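Local coordinates for protein geranyl diphosphate synthase small subunit (Antirrhinum majus, PDB 3QKC) that probably serves as the regulatory small subunit of a heteromeric prenyltransferase that joins isopentenyl and dimethylallyl diphosphates into geranyl diphosphate, at residues A11-D16 against G62-A67; A56-G61 against G246-L251; T83-P88 against E155-E160. All blocks are in the same frame, centred on the assembly; numbering follows the deposited sequence.

All three contacts are partly buried; interactions 2 and 3 join helix ends of an all-helical fold, while interaction 1 sets a loop against helix 5-24. Interactions 1 and 2 are neighbours, their centres about 12 Å apart: interaction 2 uses the end of helix 48-59, interaction 1 the loop that follows, and a salt bridge between E58 and R64 ties them. Interaction 3 lies on the opposite side of the chain's centre, its nearest atoms about 17 Å from interaction 1, with the second subunit close by. The chemistry differs accordingly: a salt bridge in interaction 1 (I13 buried, T12 exposed), aliphatic packing of buried L59 and I249 in interaction 2, and one amide-carboxylate hydrogen bond in interaction 3.

Interaction 1 of 3, residues A11-D16 against G62-A67; sequences ATIESD and GDRSDA
R64 reaches from the turn after helix 48-59 to helix 5-24, where its NH1 donates to D16 OD2 at 2.6 Å in a salt bridge bent to 145° at the hydrogen. The oxygen lies near the guanidinium plane, at its edge, and is met almost along its own C-O bond, while the two flat groups stand nearly perpendicular, 84° apart. A single carboxylate oxygen therefore takes the bond, without a paired, two-pronged match. I13 lends an aliphatic wall, its CG1 3.5 Å from R64 NH2, and T12 CG2 lies at the periphery, 4.1 Å from NH1. A bend at chi3 (50°) turns the end of R64 so that NH1 faces helix 5-24. In the second shell, E58 of helix 48-59 forms a further salt bridge with NE, and V54 packs on the same side chain. The turn that carries R64 is itself braced: D63 OD2 accepts from S65 N at 3.0 Å, making an Asx turn, and also from S65 OG at 2.7 Å. With acidic partners at both NH1 and NE, the guanidinium is probably fixed in rotation, and its positive charge is likely to be well balanced between two helices.

Interaction 2 of 3, residues A56-G61 against G246-L251; sequences ACELVG and GEKIEL
The carboxylate of E58 is gripped at both oxygens while the aliphatic end of K248 lies against it: OE2 is hydrogen-bonded to the hydroxyl of Y9 in helix 5-24, OE1 is already taken by R64, and K248 CE comes to 3.4 Å from OE2. The lysine meets the glutamate with methylenes, its CE also resting 3.9 Å from E58 CB. Bends at chi2 (-78°) and chi4 (-71°) fold the chain back, leaving K248 NZ 4.6 Å from E58 OE2, too far for a salt bridge, although the opposite charges probably still attract. Y9 also packs against K248, so the same tyrosine serves both residues. Beside this polar patch lies a more buried apolar one. With its CG anti to the backbone N (chi1 178°), L59 brings CD1 to 3.8 Å from I249 CG1. The backbones run close here, L59 CA and K248 CA 5.5 Å apart. L59 packs as well on F244 and on L205 of helix 199-219. The last turn of helix 48-59 thus abuts the first turn of helix 248-255, where E247 holds the N-cap position. Helix 48-59 closes with a Schellman motif, G61 N bonding to E58 O and G62 N to C57 O around the positive phi of G61, within the all-helical fold of isoprenyl diphosphate synthases.

Interaction 3 of 3, residues T83-P88 against E155-E160; sequences THENLP and EGQYHE
E85, in the final turn of helix 68-85, faces Q157 of helix 153-160 with their CA atoms 8.0 Å apart, a gap that the two side chains span together. Q157 NE2 donates to E85 OE1 at 2.7 Å in a fairly straight bond, 162° at the hydrogen. The oxygen offers its anti lone pair, the one away from OE2, and lies close to the amide plane. Carboxylate and amide are turned 83° against each other. Q157 NE2 also rests 3.4 Å from E85 CG. Q157 has CG anti to the carbonyl carbon (chi1 -59°) and is extended beyond it, which carries its amide straight across to the glutamate. Around this pair the second shell is charged: K179 of helix 169-195 forms a salt bridge with E160 and a long, weak ion pair with E85 OE2, between two acids whose OE1 atoms are 4.8 Å apart. L110 of the second subunit packs on Q157, so the Q157 side chain lies at the dimer interface. An alanine at E85 removes the carboxylate, which would probably leave the Q157 amide without this partner and freer to turn, and K179 with less negative charge nearby. By sequence, the segment T83-P88 probably corresponds to the first aspartate-rich motif of catalytic prenyltransferases, with E85 and N86 in place of its leading aspartates. Here E85 is engaged in bonding within its own subunit, and the lysine is likely to ease the repulsion between the two glutamates.

Interaction 1 of 3, residues A11-D16 against G62-A67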
ATOM      1  N   ALA A  11      22.908   8.622 -13.246  1.00 45.10           N
ATOM      2  CA  ALA A  11      22.598   7.503 -14.134  1.00 45.34           C
ATOM      3  C   ALA A  11      22.980   6.130 -13.559  1.00 45.59           C
ATOM      4  O   ALA A  11      22.233   5.170 -13.716  1.00 45.57           O
ATOM      5  CB  ALA A  11      23.240   7.705 -15.514  1.00 46.89           C
ATOM      6  N   THR A  12      24.144   6.032 -12.920  1.00 45.86           N
ATOM      7  CA  THR A  12      24.555   4.778 -12.284  1.00 45.88           C
ATOM      8  C   THR A  12      23.575   4.362 -11.171  1.00 43.99           C
ATOM      9  O   THR A  12      23.136   3.208 -11.115  1.00 43.83           O
ATOM     10  CB  THR A  12      25.991   4.856 -11.753  1.00 47.22           C
ATOM     11  OG1 THR A  12      26.846   5.358 -12.785  1.00 48.98           O
ATOM     12  CG2 THR A  12      26.497   3.470 -11.330  1.00 48.67           C
ATOM     13  N   ILE A  13      23.215   5.316 -10.316  1.00 42.45           N
ATOM     14  CA  ILE A  13      22.178   5.104  -9.321  1.00 40.66           C
ATOM     15  C   ILE A  13      20.909   4.576  -9.960  1.00 39.81           C
ATOM     16  O   ILE A  13      20.359   3.560  -9.533  1.00 39.19           O
ATOM     17  CB  ILE A  13      21.896   6.383  -8.524  1.00 39.57           C
ATOM     18  CG1 ILE A  13      23.131   6.725  -7.681  1.00 41.23           C
ATOM     19  CG2 ILE A  13      20.657   6.187  -7.648  1.00 39.00           C
ATOM     20  CD1 ILE A  13      23.030   7.974  -6.822  1.00 40.11           C
ATOM     21  N   GLU A  14      20.467   5.251 -11.015  1.00 40.45           N
ATOM     22  CA  GLU A  14      19.254   4.861 -11.704  1.00 40.89           C
ATOM     23  C   GLU A  14      19.348   3.519 -12.402  1.00 41.89           C
ATOM     24  O   GLU A  14      18.349   2.801 -12.482  1.00 42.14           O
ATOM     25  CB  GLU A  14      18.790   5.960 -12.647  1.00 41.53           C
ATOM     26  CG  GLU A  14      18.072   7.039 -11.865  1.00 43.22           C
ATOM     27  CD  GLU A  14      17.687   8.242 -12.697  1.00 40.66           C
ATOM     28  OE1 GLU A  14      17.921   8.250 -13.934  1.00 44.27           O
ATOM     29  OE2 GLU A  14      17.127   9.178 -12.085  1.00 42.71           O
ATOM     30  N   SER A  15      20.542   3.173 -12.867  1.00 43.00           N
ATOM     31  CA  SER A  15      20.800   1.850 -13.425  1.00 44.46           C
ATOM     32  C   SER A  15      20.744   0.773 -12.339  1.00 44.52           C
ATOM     33  O   SER A  15      20.174  -0.296 -12.555  1.00 44.53           O
ATOM     34  CB  SER A  15      22.147   1.831 -14.169  1.00 46.63           C
ATOM     35  OG  SER A  15      22.538   0.505 -14.522  1.00 48.72           O
ATOM     36  N   ASP A  16      21.314   1.061 -11.167  1.00 44.85           N
ATOM     37  CA  ASP A  16      21.289   0.114 -10.051  1.00 45.87           C
ATOM     38  C   ASP A  16      19.859  -0.121  -9.556  1.00 44.75           C
ATOM     39  O   ASP A  16      19.472  -1.253  -9.251  1.00 45.25           O
ATOM     40  CB  ASP A  16      22.169   0.592  -8.893  1.00 46.99           C
ATOM     41  CG  ASP A  16      23.651   0.491  -9.192  1.00 47.89           C
ATOM     42  OD1 ASP A  16      24.076  -0.453  -9.887  1.00 50.34           O
ATOM     43  OD2 ASP A  16      24.408   1.352  -8.715  1.00 49.02           O
ATOM     44  N   GLY A  62      25.967   5.457   4.480  1.00 55.49           N
ATOM     45  CA  GLY A  62      25.426   4.147   4.111  1.00 55.25           C
ATOM     46  C   GLY A  62      26.061   3.593   2.840  1.00 55.93           C
ATOM     47  O   GLY A  62      26.664   4.340   2.060  1.00 55.27           O
ATOM     48  N   ASP A  63      25.953   2.278   2.637  1.00 57.41           N
ATOM     49  CA  ASP A  63      26.228   1.698   1.321  1.00 58.67           C
ATOM     50  C   ASP A  63      24.947   1.820   0.514  1.00 56.33           C
ATOM     51  O   ASP A  63      23.861   1.969   1.083  1.00 55.55           O
ATOM     52  CB  ASP A  63      26.661   0.224   1.410  1.00 61.73           C
ATOM     53  CG  ASP A  63      26.950  -0.395   0.026  1.00 64.77           C
ATOM     54  OD1 ASP A  63      27.887   0.069  -0.668  1.00 62.78           O
ATOM     55  OD2 ASP A  63      26.235  -1.344  -0.375  1.00 61.67           O
ATOM     56  N   ARG A  64      25.051   1.749  -0.802  1.00 55.25           N
ATOM     57  CA  ARG A  64      23.848   1.870  -1.609  1.00 52.90           C
ATOM     58  C   ARG A  64      22.943   0.629  -1.570  1.00 52.05           C
ATOM     59  O   ARG A  64      21.749   0.730  -1.856  1.00 50.62           O
ATOM     60  CB  ARG A  64      24.174   2.290  -3.040  1.00 52.56           C
ATOM     61  CG  ARG A  64      24.914   1.277  -3.873  1.00 52.16           C
ATOM     62  CD  ARG A  64      24.983   1.820  -5.289  1.00 53.60           C
ATOM     63  NE  ARG A  64      25.471   3.199  -5.270  1.00 51.70           N
ATOM     64  CZ  ARG A  64      25.502   4.011  -6.317  1.00 53.12           C
ATOM     65  NH1 ARG A  64      25.047   3.600  -7.493  1.00 51.18           N
ATOM     66  NH2 ARG A  64      25.984   5.243  -6.180  1.00 51.48           N
ATOM     67  N   SER A  65      23.496  -0.522  -1.186  1.00 52.77           N
ATOM     68  CA  SER A  65      22.674  -1.723  -1.016  1.00 52.16           C
ATOM     69  C   SER A  65      21.700  -1.566   0.153  1.00 50.84           C
ATOM     70  O   SER A  65      20.658  -2.227   0.185  1.00 50.25           O
ATOM     71  CB  SER A  65      23.528  -2.982  -0.842  1.00 54.44           C
ATOM     72  OG  SER A  65      24.236  -2.961   0.384  1.00 53.93           O
ATOM     73  N   ASP A  66      22.037  -0.672   1.084  1.00 50.49           N
ATOM     74  CA  ASP A  66      21.207  -0.359   2.254  1.00 49.58           C
ATOM     75  C   ASP A  66      19.921   0.405   1.901  1.00 47.63           C
ATOM     76  O   ASP A  66      18.940   0.341   2.653  1.00 47.04           O
ATOM     77  CB  ASP A  66      21.999   0.468   3.270  1.00 50.36           C
ATOM     78  CG  ASP A  66      22.985  -0.361   4.084  1.00 55.20           C
ATOM     79  OD1 ASP A  66      23.950   0.242   4.617  1.00 53.67           O
ATOM     80  OD2 ASP A  66      22.785  -1.593   4.212  1.00 53.21           O
ATOM     81  N   ALA A  67      19.939   1.120   0.770  1.00 46.12           N
ATOM     82  CA  ALA A  67      18.826   1.991   0.364  1.00 43.67           C
ATOM     83  C   ALA A  67      18.156   1.554  -0.943  1.00 42.00           C
ATOM     84  O   ALA A  67      17.195   2.196  -1.395  1.00 41.22           O
ATOM     85  CB  ALA A  67      19.309   3.449   0.244  1.00 43.44           C
TER

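Interaction 2 of 3, residues A56-G61 against G246-L251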
ATOM      1  N   ALA A  56      21.092  10.326  -0.528  1.00 40.54           N
ATOM      2  CA  ALA A  56      20.927  10.766   0.855  1.00 41.02           C
ATOM      3  C   ALA A  56      21.560   9.755   1.804  1.00 42.55           C
ATOM      4  O   ALA A  56      22.224  10.135   2.765  1.00 44.00           O
ATOM      5  CB  ALA A  56      19.445  10.987   1.196  1.00 39.18           C
ATOM      6  N   CYS A  57      21.368   8.472   1.499  1.00 42.77           N
ATOM      7  CA  CYS A  57      21.942   7.366   2.261  1.00 44.50           C
ATOM      8  C   CYS A  57      23.466   7.374   2.237  1.00 46.68           C
ATOM      9  O   CYS A  57      24.107   7.179   3.267  1.00 48.33           O
ATOM     10  CB  CYS A  57      21.409   6.026   1.745  1.00 43.67           C
ATOM     11  SG  CYS A  57      21.939   4.613   2.724  1.00 48.20           S
ATOM     12  N   GLU A  58      24.032   7.606   1.058  1.00 46.96           N
ATOM     13  CA  GLU A  58      25.484   7.690   0.887  1.00 48.84           C
ATOM     14  C   GLU A  58      26.072   8.928   1.572  1.00 49.69           C
ATOM     15  O   GLU A  58      27.088   8.834   2.285  1.00 51.20           O
ATOM     16  CB  GLU A  58      25.860   7.632  -0.596  1.00 48.86           C
ATOM     17  CG  GLU A  58      25.661   6.251  -1.206  1.00 50.82           C
ATOM     18  CD  GLU A  58      26.053   6.176  -2.681  1.00 48.86           C
ATOM     19  OE1 GLU A  58      26.273   5.050  -3.174  1.00 51.43           O
ATOM     20  OE2 GLU A  58      26.133   7.227  -3.351  1.00 50.65           O
ATOM     21  N   LEU A  59      25.421  10.072   1.366  1.00 48.67           N
ATOM     22  CA  LEU A  59      25.739  11.308   2.088  1.00 49.68           C
ATOM     23  C   LEU A  59      26.059  11.096   3.577  1.00 51.63           C
ATOM     24  O   LEU A  59      26.961  11.728   4.104  1.00 53.32           O
ATOM     25  CB  LEU A  59      24.600  12.326   1.949  1.00 47.97           C
ATOM     26  CG  LEU A  59      24.740  13.673   2.675  1.00 48.44           C
ATOM     27  CD1 LEU A  59      25.987  14.421   2.230  1.00 50.28           C
ATOM     28  CD2 LEU A  59      23.507  14.534   2.473  1.00 47.95           C
ATOM     29  N   VAL A  60      25.318  10.218   4.246  1.00 51.88           N
ATOM     30  CA  VAL A  60      25.491  10.023   5.695  1.00 53.94           C
ATOM     31  C   VAL A  60      26.288   8.773   6.077  1.00 55.93           C
ATOM     32  O   VAL A  60      26.381   8.425   7.256  1.00 57.72           O
ATOM     33  CB  VAL A  60      24.130  10.060   6.466  1.00 53.00           C
ATOM     34  CG1 VAL A  60      23.460  11.425   6.311  1.00 49.86           C
ATOM     35  CG2 VAL A  60      23.213   8.951   6.005  1.00 48.97           C
ATOM     36  N   GLY A  61      26.851   8.097   5.080  1.00 56.19           N
ATOM     37  CA  GLY A  61      27.722   6.950   5.318  1.00 57.80           C
ATOM     38  C   GLY A  61      27.154   5.558   5.079  1.00 57.52           C
ATOM     39  O   GLY A  61      27.793   4.572   5.439  1.00 59.18           O
ATOM     40  N   GLY A 246      31.048  16.290   2.537  1.00 73.23           N
ATOM     41  CA  GLY A 246      31.852  15.152   2.085  1.00 73.66           C
ATOM     42  C   GLY A 246      31.815  14.829   0.600  1.00 72.70           C
ATOM     43  O   GLY A 246      32.007  13.674   0.208  1.00 72.47           O
ATOM     44  N   GLU A 247      31.564  15.844  -0.226  1.00 72.25           N
ATOM     45  CA  GLU A 247      31.669  15.728  -1.691  1.00 71.68           C
ATOM     46  C   GLU A 247      30.460  15.068  -2.368  1.00 69.09           C
ATOM     47  O   GLU A 247      30.180  15.346  -3.537  1.00 68.66           O
ATOM     48  CB  GLU A 247      32.966  15.016  -2.086  1.00 73.69           C
ATOM     49  CG  GLU A 247      33.562  15.460  -3.409  1.00 75.62           C
ATOM     50  CD  GLU A 247      34.774  14.635  -3.784  1.00 75.86           C
ATOM     51  OE1 GLU A 247      34.702  13.930  -4.813  1.00 76.71           O
ATOM     52  OE2 GLU A 247      35.788  14.679  -3.043  1.00 78.93           O
ATOM     53  N   LYS A 248      29.748  14.197  -1.649  1.00 67.42           N
ATOM     54  CA  LYS A 248      28.427  13.752  -2.100  1.00 64.72           C
ATOM     55  C   LYS A 248      27.509  14.967  -2.118  1.00 62.89           C
ATOM     56  O   LYS A 248      26.579  15.042  -2.920  1.00 61.29           O
ATOM     57  CB  LYS A 248      27.850  12.659  -1.193  1.00 64.54           C
ATOM     58  CG  LYS A 248      28.529  11.299  -1.332  1.00 66.74           C
ATOM     59  CD  LYS A 248      28.062  10.544  -2.574  1.00 64.17           C
ATOM     60  CE  LYS A 248      28.770   9.210  -2.712  1.00 66.57           C
ATOM     61  NZ  LYS A 248      30.202   9.379  -3.092  1.00 66.95           N
ATOM     62  N   ILE A 249      27.806  15.928  -1.240  1.00 63.10           N
ATOM     63  CA  ILE A 249      27.120  17.219  -1.221  1.00 62.04           C
ATOM     64  C   ILE A 249      27.158  17.906  -2.588  1.00 61.23           C
ATOM     65  O   ILE A 249      26.136  18.423  -3.047  1.00 60.25           O
ATOM     66  CB  ILE A 249      27.661  18.146  -0.086  1.00 63.49           C
ATOM     67  CG1 ILE A 249      26.803  17.966   1.175  1.00 63.42           C
ATOM     68  CG2 ILE A 249      27.703  19.613  -0.524  1.00 64.55           C
ATOM     69  CD1 ILE A 249      26.659  19.209   2.057  1.00 64.40           C
ATOM     70  N   GLU A 250      28.325  17.891  -3.232  1.00 61.82           N
ATOM     71  CA  GLU A 250      28.501  18.528  -4.542  1.00 61.83           C
ATOM     72  C   GLU A 250      27.709  17.857  -5.655  1.00 59.29           C
ATOM     73  O   GLU A 250      27.157  18.536  -6.516  1.00 58.85           O
ATOM     74  CB  GLU A 250      29.985  18.614  -4.919  1.00 64.24           C
ATOM     75  CG  GLU A 250      30.599  19.990  -4.700  1.00 68.74           C
ATOM     76  CD  GLU A 250      30.339  20.551  -3.305  1.00 66.44           C
ATOM     77  OE1 GLU A 250      30.617  19.849  -2.304  1.00 69.33           O
ATOM     78  OE2 GLU A 250      29.856  21.702  -3.214  1.00 69.53           O
ATOM     79  N   LEU A 251      27.666  16.527  -5.632  1.00 57.81           N
ATOM     80  CA  LEU A 251      26.935  15.749  -6.624  1.00 55.79           C
ATOM     81  C   LEU A 251      25.418  15.919  -6.456  1.00 53.75           C
ATOM     82  O   LEU A 251      24.692  16.093  -7.447  1.00 52.95           O
ATOM     83  CB  LEU A 251      27.337  14.269  -6.559  1.00 55.75           C
ATOM     84  CG  LEU A 251      28.803  13.883  -6.837  1.00 57.98           C
ATOM     85  CD1 LEU A 251      29.040  12.410  -6.517  1.00 57.39           C
ATOM     86  CD2 LEU A 251      29.219  14.171  -8.264  1.00 58.08           C
TER

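Interaction 3 of 3, residues T83-P88 against E155-E160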
ATOM      1  N   THR A  83       0.305   5.866 -13.033  1.00 30.31           N
ATOM      2  CA  THR A  83      -0.661   4.966 -13.670  1.00 31.30           C
ATOM      3  C   THR A  83      -2.102   5.372 -13.364  1.00 31.80           C
ATOM      4  O   THR A  83      -2.951   5.443 -14.263  1.00 32.81           O
ATOM      5  CB  THR A  83      -0.466   3.532 -13.180  1.00 30.62           C
ATOM      6  OG1 THR A  83       0.908   3.162 -13.336  1.00 31.87           O
ATOM      7  CG2 THR A  83      -1.356   2.572 -13.919  1.00 32.88           C
ATOM      8  N   HIS A  84      -2.387   5.610 -12.095  1.00 30.82           N
ATOM      9  CA  HIS A  84      -3.747   5.970 -11.715  1.00 31.10           C
ATOM     10  C   HIS A  84      -4.186   7.353 -12.185  1.00 32.09           C
ATOM     11  O   HIS A  84      -5.363   7.555 -12.467  1.00 33.15           O
ATOM     12  CB  HIS A  84      -3.949   5.784 -10.224  1.00 29.34           C
ATOM     13  CG  HIS A  84      -4.197   4.363  -9.842  1.00 28.92           C
ATOM     14  ND1 HIS A  84      -4.550   3.986  -8.570  1.00 28.55           N
ATOM     15  CD2 HIS A  84      -4.182   3.228 -10.581  1.00 29.34           C
ATOM     16  CE1 HIS A  84      -4.726   2.678  -8.531  1.00 28.64           C
ATOM     17  NE2 HIS A  84      -4.505   2.192  -9.738  1.00 29.01           N
ATOM     18  N   GLU A  85      -3.235   8.276 -12.283  1.00 32.33           N
ATOM     19  CA  GLU A  85      -3.471   9.617 -12.783  1.00 34.38           C
ATOM     20  C   GLU A  85      -3.801   9.643 -14.269  1.00 35.43           C
ATOM     21  O   GLU A  85      -4.498  10.536 -14.726  1.00 35.87           O
ATOM     22  CB  GLU A  85      -2.238  10.492 -12.559  1.00 35.15           C
ATOM     23  CG  GLU A  85      -2.230  11.262 -11.237  1.00 41.32           C
ATOM     24  CD  GLU A  85      -0.814  11.656 -10.807  1.00 34.25           C
ATOM     25  OE1 GLU A  85      -0.506  11.532  -9.618  1.00 40.03           O
ATOM     26  OE2 GLU A  85       0.003  12.061 -11.659  1.00 41.05           O
ATOM     27  N   ASN A  86      -3.246   8.692 -15.017  1.00 36.00           N
ATOM     28  CA  ASN A  86      -3.455   8.628 -16.454  1.00 37.68           C
ATOM     29  C   ASN A  86      -4.502   7.597 -16.786  1.00 39.15           C
ATOM     30  O   ASN A  86      -4.777   7.347 -17.948  1.00 41.30           O
ATOM     31  CB  ASN A  86      -2.143   8.324 -17.166  1.00 37.20           C
ATOM     32  CG  ASN A  86      -1.179   9.502 -17.141  1.00 37.48           C
ATOM     33  OD1 ASN A  86      -1.259  10.390 -17.983  1.00 38.30           O
ATOM     34  ND2 ASN A  86      -0.268   9.506 -16.184  1.00 35.75           N
ATOM     35  N   LEU A  87      -5.106   7.022 -15.751  1.00 38.70           N
ATOM     36  CA  LEU A  87      -6.151   6.026 -15.917  1.00 40.32           C
ATOM     37  C   LEU A  87      -7.451   6.614 -16.521  1.00 42.55           C
ATOM     38  O   LEU A  87      -8.065   7.509 -15.935  1.00 42.58           O
ATOM     39  CB  LEU A  87      -6.432   5.373 -14.574  1.00 39.28           C
ATOM     40  CG  LEU A  87      -7.520   4.315 -14.505  1.00 39.43           C
ATOM     41  CD1 LEU A  87      -7.143   3.161 -15.390  1.00 40.30           C
ATOM     42  CD2 LEU A  87      -7.652   3.853 -13.056  1.00 38.75           C
ATOM     43  N   PRO A  88      -7.870   6.114 -17.695  1.00 45.15           N
ATOM     44  CA  PRO A  88      -9.136   6.589 -18.290  1.00 47.73           C
ATOM     45  C   PRO A  88     -10.351   6.157 -17.468  1.00 48.91           C
ATOM     46  O   PRO A  88     -10.595   4.961 -17.295  1.00 49.07           O
ATOM     47  CB  PRO A  88      -9.168   5.900 -19.660  1.00 48.71           C
ATOM     48  CG  PRO A  88      -7.771   5.507 -19.935  1.00 51.67           C
ATOM     49  CD  PRO A  88      -7.176   5.171 -18.585  1.00 45.72           C
ATOM     50  N   GLU A 155      -3.460  13.373  -1.337  1.00 41.04           N
ATOM     51  CA  GLU A 155      -3.868  14.735  -0.954  1.00 44.41           C
ATOM     52  C   GLU A 155      -3.690  15.658  -2.171  1.00 45.03           C
ATOM     53  O   GLU A 155      -4.615  16.372  -2.560  1.00 46.80           O
ATOM     54  CB  GLU A 155      -3.025  15.266   0.222  1.00 46.02           C
ATOM     55  CG  GLU A 155      -3.792  15.803   1.461  1.00 53.22           C
ATOM     56  CD  GLU A 155      -4.770  16.945   1.203  1.00 49.43           C
ATOM     57  OE1 GLU A 155      -4.571  18.059   1.777  1.00 56.37           O
ATOM     58  OE2 GLU A 155      -5.764  16.729   0.461  1.00 55.10           O
ATOM     59  N   GLY A 156      -2.499  15.616  -2.771  1.00 43.49           N
ATOM     60  CA  GLY A 156      -2.189  16.387  -3.972  1.00 43.12           C
ATOM     61  C   GLY A 156      -3.155  16.125  -5.108  1.00 42.88           C
ATOM     62  O   GLY A 156      -3.718  17.057  -5.685  1.00 44.14           O
ATOM     63  N   GLN A 157      -3.370  14.853  -5.426  1.00 41.13           N
ATOM     64  CA  GLN A 157      -4.275  14.507  -6.516  1.00 41.06           C
ATOM     65  C   GLN A 157      -5.709  15.004  -6.239  1.00 42.43           C
ATOM     66  O   GLN A 157      -6.400  15.449  -7.157  1.00 42.85           O
ATOM     67  CB  GLN A 157      -4.273  13.007  -6.776  1.00 39.39           C
ATOM     68  CG  GLN A 157      -2.918  12.378  -7.148  1.00 38.13           C
ATOM     69  CD  GLN A 157      -3.025  10.863  -7.216  1.00 37.29           C
ATOM     70  OE1 GLN A 157      -3.927  10.279  -6.626  1.00 37.31           O
ATOM     71  NE2 GLN A 157      -2.130  10.230  -7.954  1.00 36.72           N
ATOM     72  N   TYR A 158      -6.131  14.925  -4.978  1.00 43.61           N
ATOM     73  CA  TYR A 158      -7.441  15.442  -4.535  1.00 46.75           C
ATOM     74  C   TYR A 158      -7.600  16.923  -4.906  1.00 49.52           C
ATOM     75  O   TYR A 158      -8.586  17.295  -5.524  1.00 51.13           O
ATOM     76  CB  TYR A 158      -7.678  15.190  -3.026  1.00 46.95           C
ATOM     77  CG  TYR A 158      -9.024  15.661  -2.465  1.00 48.95           C
ATOM     78  CD1 TYR A 158      -9.171  16.939  -1.895  1.00 50.42           C
ATOM     79  CD2 TYR A 158     -10.137  14.826  -2.487  1.00 48.95           C
ATOM     80  CE1 TYR A 158     -10.407  17.373  -1.377  1.00 52.42           C
ATOM     81  CE2 TYR A 158     -11.365  15.236  -1.982  1.00 50.86           C
ATOM     82  CZ  TYR A 158     -11.500  16.509  -1.426  1.00 52.42           C
ATOM     83  OH  TYR A 158     -12.723  16.894  -0.928  1.00 54.43           O
ATOM     84  N   HIS A 159      -6.624  17.760  -4.562  1.00 50.68           N
ATOM     85  CA  HIS A 159      -6.738  19.198  -4.884  1.00 53.34           C
ATOM     86  C   HIS A 159      -6.443  19.526  -6.343  1.00 54.47           C
ATOM     87  O   HIS A 159      -6.834  20.581  -6.836  1.00 56.30           O
ATOM     88  CB  HIS A 159      -5.873  20.055  -3.963  1.00 53.38           C
ATOM     89  CG  HIS A 159      -6.234  19.931  -2.524  1.00 53.63           C
ATOM     90  ND1 HIS A 159      -7.356  20.522  -1.985  1.00 55.56           N
ATOM     91  CD2 HIS A 159      -5.626  19.275  -1.509  1.00 52.59           C
ATOM     92  CE1 HIS A 159      -7.421  20.238  -0.696  1.00 55.58           C
ATOM     93  NE2 HIS A 159      -6.383  19.480  -0.383  1.00 53.78           N
ATOM     94  N   GLU A 160      -5.762  18.608  -7.023  1.00 54.00           N
ATOM     95  CA  GLU A 160      -5.443  18.745  -8.439  1.00 55.39           C
ATOM     96  C   GLU A 160      -6.701  18.672  -9.297  1.00 57.66           C
ATOM     97  O   GLU A 160      -6.708  19.106 -10.454  1.00 58.48           O
ATOM     98  CB  GLU A 160      -4.471  17.638  -8.850  1.00 53.78           C
ATOM     99  CG  GLU A 160      -3.672  17.932 -10.101  1.00 54.74           C
ATOM    100  CD  GLU A 160      -2.633  16.874 -10.399  1.00 52.41           C
ATOM    101  OE1 GLU A 160      -2.505  15.891  -9.630  1.00 51.82           O
ATOM    102  OE2 GLU A 160      -1.943  17.025 -11.422  1.00 53.40           O
TER